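PDB 5FU5: Cbm77-rfpl from Ruminococcus flavefaciens, which probably binds plant cell-wall polysaccharides as a carbohydrate-binding module of family 77, a non-catalytic part of the cellulosome system. Local coordinates for residues Ala75-Gly79 / Asn80-Ala84. Sequence-based numbering, arbitrary orientation. Where two conformers were deposited one is given.
Sequences AKVDG and NKVTA
With chi1 of -58°, Asn80 sets its CG beside its own backbone N and anti to the carbonyl carbon, which brings the carboxamide within reach of a water that donates to both Asn80 OD1 and Val77 O. In Val82, CG1 is anti to the backbone N (chi1 -169°) and CG2 lies beside that N, 4.5 Å from Val77 CG2 in a loose apolar contact. On the face that carries Ala75, Val77, Asn80 and Val82, the two valines pack on strand 88-93: Val77 on Leu93, Val82 on Ile89 and Val91. Lys76 and Lys81 occupy the other face; CG of Lys76 packs 4.0 Å from Lys81 N, and both extended chains lead away from the hairpin. Between the strands, Ala75 and Val82 exchange two backbone hydrogen bonds, Val82 N to Ala75 O being the shorter at 2.8 Å. Nearer the turn Val77 N donates to Asn80 O at 2.8 Å, and Asn80 N returns a bond of 3.0 Å to Val77 O, the oxygen that also takes the water. Asp78 OD2 hydrogen-bonds His98 ND1, and OD1 the backbone N of Thr99. Val77 to Asn80 thus form the type I' turn of a two-residue beta hairpin, with Asp78 and Gly79 both at positive phi, within this antiparallel beta-sheet module.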
loop_
_atom_site.group_PDB
_atom_site.type_symbol
_atom_site.label_atom_id
_atom_site.label_comp_id
_atom_site.label_asym_id
_atom_site.label_seq_id
_atom_site.Cartn_x
_atom_site.Cartn_y
_atom_site.Cartn_z
ATOM N N ALA A 75 3.707 -3.095 -8.313
ATOM C CA ALA A 75 4.585 -3.240 -7.140
ATOM C C ALA A 75 5.025 -4.694 -7.000
ATOM O O ALA A 75 4.441 -5.585 -7.622
ATOM C CB ALA A 75 3.877 -2.826 -5.847
ATOM N N LYS A 76 6.038 -4.919 -6.188
ATOM C CA LYS A 76 6.403 -6.275 -5.784
ATOM C C LYS A 76 5.923 -6.478 -4.366
ATOM O O LYS A 76 6.204 -5.630 -3.493
ATOM C CB LYS A 76 7.914 -6.516 -5.916
ATOM C CG LYS A 76 8.348 -6.609 -7.359
ATOM C CD LYS A 76 9.821 -6.927 -7.449
ATOM C CE LYS A 76 10.241 -7.016 -8.900
ATOM N NZ LYS A 76 11.616 -7.592 -9.037
ATOM N N VAL A 77 5.277 -7.609 -4.121
ATOM C CA VAL A 77 4.888 -7.993 -2.791
ATOM C C VAL A 77 5.588 -9.330 -2.513
ATOM O O VAL A 77 5.415 -10.291 -3.266
ATOM C CB VAL A 77 3.361 -8.068 -2.623
ATOM C CG1 VAL A 77 3.014 -8.530 -1.209
ATOM C CG2 VAL A 77 2.754 -6.700 -2.890
ATOM N N ASP A 78 6.464 -9.353 -1.507
ATOM C CA ASP A 78 7.319 -10.473 -1.216
ATOM C C ASP A 78 8.107 -10.931 -2.479
ATOM O O ASP A 78 8.265 -12.144 -2.727
ATOM C CB ASP A 78 6.498 -11.605 -0.575
ATOM C CG ASP A 78 5.772 -11.159 0.687
ATOM O OD1 ASP A 78 6.269 -10.253 1.365
ATOM O OD2 ASP A 78 4.747 -11.751 1.004
ATOM N N GLY A 79 8.568 -9.947 -3.248
ATOM C CA GLY A 79 9.350 -10.174 -4.449
ATOM C C GLY A 79 8.585 -10.541 -5.703
ATOM O O GLY A 79 9.199 -10.685 -6.756
ATOM N N ASN A 80 7.250 -10.653 -5.610
ATOM C CA ASN A 80 6.386 -10.985 -6.753
ATOM C C ASN A 80 5.699 -9.742 -7.304
ATOM O O ASN A 80 4.986 -9.035 -6.559
ATOM C CB ASN A 80 5.341 -12.056 -6.365
ATOM C CG ASN A 80 5.966 -13.339 -5.860
ATOM O OD1 ASN A 80 5.605 -13.872 -4.797
ATOM N ND2 ASN A 80 6.906 -13.837 -6.594
ATOM N N LYS A 81 5.868 -9.494 -8.615
ATOM C CA LYS A 81 5.207 -8.376 -9.296
ATOM C C LYS A 81 3.691 -8.590 -9.354
ATOM O O LYS A 81 3.170 -9.669 -9.706
ATOM C CB LYS A 81 5.722 -8.192 -10.731
ATOM C CG LYS A 81 5.192 -6.943 -11.434
ATOM C CD LYS A 81 5.852 -6.715 -12.783
ATOM C CE LYS A 81 5.316 -5.532 -13.553
ATOM N NZ LYS A 81 5.990 -5.377 -14.882
ATOM N N VAL A 82 2.986 -7.512 -9.022
ATOM C CA VAL A 82 1.511 -7.437 -9.101
ATOM C C VAL A 82 1.162 -6.118 -9.797
ATOM O O VAL A 82 1.865 -5.144 -9.637
ATOM C CB VAL A 82 0.805 -7.471 -7.721
ATOM C CG1 VAL A 82 -0.692 -7.661 -7.897
ATOM C CG2 VAL A 82 1.394 -8.510 -6.778
ATOM N N THR A 83 0.083 -6.123 -10.582
ATOM C CA THR A 83 -0.382 -4.976 -11.383
ATOM C C THR A 83 -1.774 -4.549 -10.918
ATOM O O THR A 83 -2.644 -5.393 -10.627
ATOM C CB THR A 83 -0.384 -5.283 -12.921
ATOM O OG1 THR A 83 0.925 -5.698 -13.330
ATOM C CG2 THR A 83 -0.744 -4.071 -13.763
ATOM N N ALA A 84 -1.945 -3.227 -10.848
ATOM C CA ALA A 84 -3.212 -2.609 -10.483
ATOM C C ALA A 84 -4.271 -2.729 -11.573
ATOM O O ALA A 84 -3.947 -2.842 -12.779
ATOM C CB ALA A 84 -2.986 -1.105 -10.211
HETATM O O HOH W 1 3.669 -12.359 -3.319
#